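Local coordinates for protein acetyltransferase, GNAT family (Streptococcus agalactiae 2603V/R, PDB 2PC1) that probably transfers an acyl group from a coenzyme A thioester to an acceptor, as GNAT-family acetyltransferases do, at residues L112-I117 against G135-H140; Q32-I37 against N62-D67. All coordinates share one frame; numbering follows the deposited sequence.

Contact 1 (L112-I117 against G135-H140); sequences LTFHRI and GLIEGH. With SO4 (sulfate ion), chain B.
With CG set anti to its carbonyl carbon (chi1 -61°), Phe114 on strand 111-119 reaches out to helix 127-139 and brings its ring against Leu136 and Ile137. Leu136 CD1 lies over one face of the ring, while Leu136 CB meets the far corner, 3.8 Å from Phe114 CZ. Ile137 comes in at the edge instead, near the ring plane: its CG1 is 4.0 Å from Phe114 CZ, and the two side chains cross at about a right angle. Two residues earlier in the strand, Leu112 CD1 presses on His140 just past the end of the helix, 3.6 Å from its CB, and reaches the imidazole at a slant. That imidazole folds back over the last helical turn. His140 ND1 donates to Leu136 O at 2.8 Å and 159°, with the acceptor almost in the ring plane, which fixes the ring's rotation and ties the helix end to a residue already packed against Phe114. Lys184 NZ hydrogen-bonds to the carbonyls of Ile137, Glu138 and His140, adding a second tie at the helix end.

At Arg116 the strand turns a corner. There Arg116 N donates to O1 of a sulfate ion, probably from the crystallisation liquor, at 2.9 Å; the angle of 130° makes the bond rather bent. Tyr58 OH, Gln51 NE2 and Trp52 NE1 also hydrogen-bond to the ion. Apolar packing of this kind seats the helix of a beta-alpha-beta unit, whose second, parallel strand is 144-149; in GNAT enzymes the cofactor typically lies between the two strands of this unit, its pyrophosphate at the loop leading into the helix, whereas the packing here is at the helix's other end.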
loop_
_atom_site.group_PDB
_atom_site.type_symbol
_atom_site.label_atom_id
_atom_site.label_comp_id
_atom_site.label_asym_id
_atom_site.label_seq_id
_atom_site.Cartn_x
_atom_site.Cartn_y
_atom_site.Cartn_z
ATOM N N LEU A 112 9.931 -3.022 -5.902
ATOM C CA LEU A 112 8.464 -2.903 -5.888
ATOM C C LEU A 112 8.054 -2.069 -4.717
ATOM O O LEU A 112 8.498 -2.317 -3.605
ATOM C CB LEU A 112 7.827 -4.290 -5.797
ATOM C CG LEU A 112 7.964 -5.123 -7.050
ATOM C CD1 LEU A 112 7.582 -6.562 -6.762
ATOM C CD2 LEU A 112 7.086 -4.581 -8.168
ATOM N N THR A 113 7.214 -1.090 -4.956
ATOM C CA THR A 113 6.704 -0.258 -3.893
ATOM C C THR A 113 5.184 -0.359 -3.857
ATOM O O THR A 113 4.541 -0.400 -4.902
ATOM C CB THR A 113 7.134 1.232 -4.075
ATOM O OG1 THR A 113 8.552 1.298 -4.322
ATOM C CG2 THR A 113 6.795 2.044 -2.831
ATOM N N PHE A 114 4.623 -0.405 -2.663
ATOM C CA PHE A 114 3.186 -0.365 -2.488
ATOM C C PHE A 114 2.796 1.002 -1.996
ATOM O O PHE A 114 3.383 1.485 -1.046
ATOM C CB PHE A 114 2.698 -1.396 -1.448
ATOM C CG PHE A 114 2.981 -2.848 -1.775
ATOM C CD1 PHE A 114 3.396 -3.295 -3.015
ATOM C CD2 PHE A 114 2.845 -3.796 -0.757
ATOM C CE1 PHE A 114 3.644 -4.642 -3.233
ATOM C CE2 PHE A 114 3.085 -5.144 -0.983
ATOM C CZ PHE A 114 3.480 -5.567 -2.201
ATOM N N HIS A 115 1.782 1.599 -2.620
ATOM C CA HIS A 115 1.236 2.886 -2.221
ATOM C C HIS A 115 -0.277 2.769 -2.137
ATOM O O HIS A 115 -0.872 1.822 -2.669
ATOM C CB HIS A 115 1.520 3.961 -3.282
ATOM C CG HIS A 115 2.966 4.161 -3.624
ATOM N ND1 HIS A 115 3.797 4.963 -2.886
ATOM C CD2 HIS A 115 3.692 3.733 -4.685
ATOM C CE1 HIS A 115 4.989 5.000 -3.460
ATOM N NE2 HIS A 115 4.954 4.252 -4.549
ATOM N N ARG A 116 -0.904 3.750 -1.507
ATOM C CA ARG A 116 -2.354 3.915 -1.573
ATOM C C ARG A 116 -3.084 2.670 -1.095
ATOM O O ARG A 116 -4.084 2.241 -1.672
ATOM C CB ARG A 116 -2.797 4.364 -2.967
ATOM C CG ARG A 116 -2.326 5.770 -3.241
ATOM C CD ARG A 116 -2.620 6.252 -4.649
ATOM N NE ARG A 116 -1.801 5.626 -5.694
ATOM C CZ ARG A 116 -0.534 5.931 -5.927
ATOM N NH1 ARG A 116 0.114 6.773 -5.141
ATOM N NH2 ARG A 116 0.099 5.362 -6.945
ATOM N N ILE A 117 -2.583 2.071 -0.029
ATOM C CA ILE A 117 -3.167 0.878 0.512
ATOM C C ILE A 117 -4.424 1.230 1.289
ATOM O O ILE A 117 -4.391 2.018 2.222
ATOM C CB ILE A 117 -2.180 0.134 1.421
ATOM C CG1 ILE A 117 -0.944 -0.302 0.628
ATOM C CG2 ILE A 117 -2.860 -1.099 2.044
ATOM C CD1 ILE A 117 0.207 -0.732 1.488
ATOM N N GLY A 135 -0.365 -11.817 -0.241
ATOM C CA GLY A 135 -0.703 -12.332 -1.589
ATOM C C GLY A 135 -0.006 -11.571 -2.717
ATOM O O GLY A 135 0.524 -12.172 -3.645
ATOM N N LEU A 136 0.052 -10.236 -2.607
ATOM C CA LEU A 136 0.818 -9.429 -3.576
ATOM C C LEU A 136 2.296 -9.778 -3.548
ATOM O O LEU A 136 2.929 -9.885 -4.589
ATOM C CB LEU A 136 0.676 -7.938 -3.294
ATOM C CG LEU A 136 -0.705 -7.358 -3.566
ATOM C CD1 LEU A 136 -0.738 -5.912 -3.085
ATOM C CD2 LEU A 136 -1.068 -7.449 -5.053
ATOM N N ILE A 137 2.845 -9.971 -2.357
ATOM C CA ILE A 137 4.268 -10.332 -2.239
ATOM C C ILE A 137 4.502 -11.714 -2.837
ATOM O O ILE A 137 5.447 -11.920 -3.570
ATOM C CB ILE A 137 4.715 -10.290 -0.770
ATOM C CG1 ILE A 137 4.695 -8.847 -0.271
ATOM C CG2 ILE A 137 6.123 -10.892 -0.619
ATOM C CD1 ILE A 137 4.702 -8.690 1.217
ATOM N N GLU A 138 3.632 -12.663 -2.534
ATOM C CA GLU A 138 3.793 -14.019 -3.095
ATOM C C GLU A 138 3.690 -14.008 -4.608
ATOM O O GLU A 138 4.436 -14.720 -5.282
ATOM C CB GLU A 138 2.757 -14.948 -2.507
ATOM C CG GLU A 138 2.826 -15.072 -0.987
ATOM C CD GLU A 138 3.615 -16.242 -0.490
ATOM O OE1 GLU A 138 4.324 -16.883 -1.303
ATOM O OE2 GLU A 138 3.513 -16.515 0.729
ATOM N N GLY A 139 2.800 -13.166 -5.131
ATOM C CA GLY A 139 2.526 -13.094 -6.561
ATOM C C GLY A 139 3.533 -12.350 -7.410
ATOM O O GLY A 139 3.455 -12.377 -8.630
ATOM N N HIS A 140 4.491 -11.666 -6.788
ATOM C CA HIS A 140 5.486 -10.908 -7.526
ATOM C C HIS A 140 6.863 -11.469 -7.238
ATOM O O HIS A 140 7.150 -11.878 -6.113
ATOM C CB HIS A 140 5.456 -9.443 -7.109
ATOM C CG HIS A 140 4.306 -8.683 -7.681
ATOM N ND1 HIS A 140 3.055 -8.687 -7.106
ATOM C CD2 HIS A 140 4.217 -7.898 -8.782
ATOM C CE1 HIS A 140 2.248 -7.919 -7.824
ATOM N NE2 HIS A 140 2.931 -7.425 -8.845
HETATM S S SO4 B . 0.330 6.761 0.398
HETATM O O1 SO4 B . -0.933 6.261 -0.088
HETATM O O2 SO4 B . 1.166 5.626 0.773
HETATM O O3 SO4 B . 1.012 7.565 -0.597
HETATM O O4 SO4 B . 0.057 7.557 1.592
#

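Contact 2 (Q32-I37 against N62-D67); sequences QIMLLI and NDIIDD
No ring or carboxamide face enters where Ile33, Met34 and Ile37 of helix 30-46 meet Ile64 of helix 61-70; methyls, methylenes and a selenium atom do all the touching. The ring of Tyr85, on strand 81-91, touches both Ile33 and Ile64 and brings the sheet up against the pair; Trp52 is another ring, set against Ile37. These are the two early helices of the GNAT fold, packed together on the sheet. Ile64 sits like a single knob among Ile30, Ile33, Met34 and Ile37, of which Ile37 is only a loose neighbour. The axes of the two segments come within 10.7 Å, with their directions at 129°, so the segments cross steeply, nearer perpendicular than antiparallel.

Ile64 supplies more than half of the 158 Å² buried here, and its two branches have separate jobs. CG2, anti to the backbone N, meets Ile33 CG2 at 3.7 Å, the two side chains crossing at a slant. CG1, anti to the carbonyl carbon (chi1 -60°), turns toward Met34; CD1 continues from it, and Ile37 CD1 lies 4.5 Å from Ile64 CD1. Beyond Ile37, Ala118 continues the apolar packing. About one turn after Ile64, the Asp67 carboxylate is hydrogen-bonded to Tyr85 OH, so the tyrosine that touches the two isoleucines also holds the helix by a polar bond.

Met34, modelled as selenomethionine, starts off to one side, and bends at chi2 and chi3 bring it round alongside Ile64, the two side chains running in opposite directions, until SE sits 3.5 Å from Ile64 CG1 and 4.0 Å from Ile64 CB.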
loop_
_atom_site.group_PDB
_atom_site.type_symbol
_atom_site.label_atom_id
_atom_site.label_comp_id
_atom_site.label_asym_id
_atom_site.label_seq_id
_atom_site.Cartn_x
_atom_site.Cartn_y
_atom_site.Cartn_z
ATOM N N GLN A 32 -16.263 1.642 -6.813
ATOM C CA GLN A 32 -16.093 0.776 -5.694
ATOM C C GLN A 32 -14.785 1.091 -4.977
ATOM O O GLN A 32 -14.713 1.060 -3.765
ATOM C CB GLN A 32 -16.100 -0.697 -6.111
ATOM C CG GLN A 32 -17.417 -1.237 -6.573
ATOM C CD GLN A 32 -17.209 -2.551 -7.299
ATOM O OE1 GLN A 32 -17.015 -3.595 -6.681
ATOM N NE2 GLN A 32 -17.195 -2.491 -8.620
ATOM N N ILE A 33 -13.714 1.312 -5.735
ATOM C CA ILE A 33 -12.440 1.642 -5.124
ATOM C C ILE A 33 -12.581 2.973 -4.393
ATOM O O ILE A 33 -12.093 3.116 -3.290
ATOM C CB ILE A 33 -11.311 1.676 -6.176
ATOM C CG1 ILE A 33 -11.092 0.266 -6.755
ATOM C CG2 ILE A 33 -10.033 2.253 -5.568
ATOM C CD1 ILE A 33 -10.275 0.241 -8.031
HETATM N N MSE A 34 -13.263 3.936 -5.002
HETATM C CA MSE A 34 -13.351 5.244 -4.361
HETATM C C MSE A 34 -14.144 5.177 -3.075
HETATM O O MSE A 34 -13.845 5.899 -2.118
HETATM C CB MSE A 34 -13.930 6.281 -5.311
HETATM C CG MSE A 34 -12.989 6.742 -6.428
HETATM SE SE MSE A 34 -11.133 6.944 -5.934
HETATM C CE MSE A 34 -11.076 8.015 -4.956
ATOM N N LEU A 35 -15.164 4.328 -3.034
ATOM C CA LEU A 35 -15.907 4.135 -1.778
ATOM C C LEU A 35 -14.973 3.645 -0.704
ATOM O O LEU A 35 -15.006 4.133 0.440
ATOM C CB LEU A 35 -17.058 3.136 -1.963
ATOM C CG LEU A 35 -18.224 3.654 -2.785
ATOM C CD1 LEU A 35 -19.127 2.518 -3.303
ATOM C CD2 LEU A 35 -19.053 4.669 -1.993
ATOM N N LEU A 36 -14.105 2.688 -1.034
ATOM C CA LEU A 36 -13.170 2.125 -0.098
ATOM C C LEU A 36 -12.170 3.169 0.323
ATOM O O LEU A 36 -11.893 3.318 1.501
ATOM C CB LEU A 36 -12.449 0.908 -0.727
ATOM C CG LEU A 36 -11.268 0.296 0.024
ATOM C CD1 LEU A 36 -11.608 -0.058 1.474
ATOM C CD2 LEU A 36 -10.769 -0.946 -0.718
ATOM N N ILE A 37 -11.638 3.923 -0.630
ATOM C CA ILE A 37 -10.675 4.993 -0.327
ATOM C C ILE A 37 -11.281 6.006 0.642
ATOM O O ILE A 37 -10.620 6.447 1.581
ATOM C CB ILE A 37 -10.222 5.730 -1.618
ATOM C CG1 ILE A 37 -9.303 4.834 -2.475
ATOM C CG2 ILE A 37 -9.492 7.026 -1.314
ATOM C CD1 ILE A 37 -7.907 4.570 -1.878
ATOM N N ASN A 62 -8.850 10.784 -9.905
ATOM C CA ASN A 62 -7.814 10.847 -10.932
ATOM C C ASN A 62 -6.560 10.067 -10.574
ATOM O O ASN A 62 -5.919 9.466 -11.445
ATOM C CB ASN A 62 -7.442 12.292 -11.261
ATOM C CG ASN A 62 -8.565 13.042 -11.966
ATOM O OD1 ASN A 62 -9.419 12.457 -12.639
ATOM N ND2 ASN A 62 -8.573 14.356 -11.795
ATOM N N ASP A 63 -6.168 10.091 -9.306
ATOM C CA ASP A 63 -5.041 9.279 -8.869
ATOM C C ASP A 63 -5.306 7.796 -9.124
ATOM O O ASP A 63 -4.444 7.071 -9.616
ATOM C CB ASP A 63 -4.734 9.475 -7.393
ATOM C CG ASP A 63 -4.252 10.878 -7.072
ATOM O OD1 ASP A 63 -3.266 11.312 -7.715
ATOM O OD2 ASP A 63 -4.840 11.555 -6.196
ATOM N N ILE A 64 -6.502 7.339 -8.787
ATOM C CA ILE A 64 -6.832 5.934 -8.958
ATOM C C ILE A 64 -6.985 5.560 -10.428
ATOM O O ILE A 64 -6.521 4.495 -10.866
ATOM C CB ILE A 64 -8.080 5.577 -8.150
ATOM C CG1 ILE A 64 -7.853 5.851 -6.657
ATOM C CG2 ILE A 64 -8.462 4.123 -8.363
ATOM C CD1 ILE A 64 -6.568 5.340 -6.092
ATOM N N ILE A 65 -7.601 6.422 -11.242
ATOM C CA ILE A 65 -7.685 6.143 -12.676
ATOM C C ILE A 65 -6.272 6.032 -13.261
ATOM O O ILE A 65 -6.003 5.152 -14.060
ATOM C CB ILE A 65 -8.524 7.202 -13.432
ATOM C CG1 ILE A 65 -10.005 7.041 -13.072
ATOM C CG2 ILE A 65 -8.331 7.067 -14.958
ATOM C CD1 ILE A 65 -10.916 8.173 -13.527
ATOM N N ASP A 66 -5.379 6.926 -12.824
ATOM C CA ASP A 66 -3.992 6.856 -13.270
ATOM C C ASP A 66 -3.349 5.514 -12.885
ATOM O O ASP A 66 -2.654 4.900 -13.680
ATOM C CB ASP A 66 -3.161 8.049 -12.780
ATOM C CG ASP A 66 -3.429 9.330 -13.578
ATOM O OD1 ASP A 66 -4.079 9.257 -14.638
ATOM O OD2 ASP A 66 -2.946 10.403 -13.154
ATOM N N ASP A 67 -3.615 5.036 -11.672
ATOM C CA ASP A 67 -3.145 3.719 -11.254
ATOM C C ASP A 67 -3.650 2.603 -12.150
ATOM O O ASP A 67 -2.924 1.703 -12.480
ATOM C CB ASP A 67 -3.567 3.405 -9.798
ATOM C CG ASP A 67 -2.757 4.123 -8.758
ATOM O OD1 ASP A 67 -1.685 4.684 -9.058
ATOM O OD2 ASP A 67 -3.205 4.107 -7.587
#

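Contact 2 closes along the chain before contact 1 opens, and their centres lie about 17 Å apart within one GNAT domain. Contact 2 joins the two early helices, 30-46 and 61-70; contact 1 lies deeper, seating helix 127-139 on strand 111-119 of the central mixed sheet. The two meet directly through a salt bridge, Arg116 NE to Asp67 OD2 at 2.8 Å, so the corner in the strand is tied to helix 61-70. Ile37 and Leu36 also reach Ala118 on the same strand. Strand 111-119, itself part of the unit that in relatives receives the cofactor, thus also contacts the early helices.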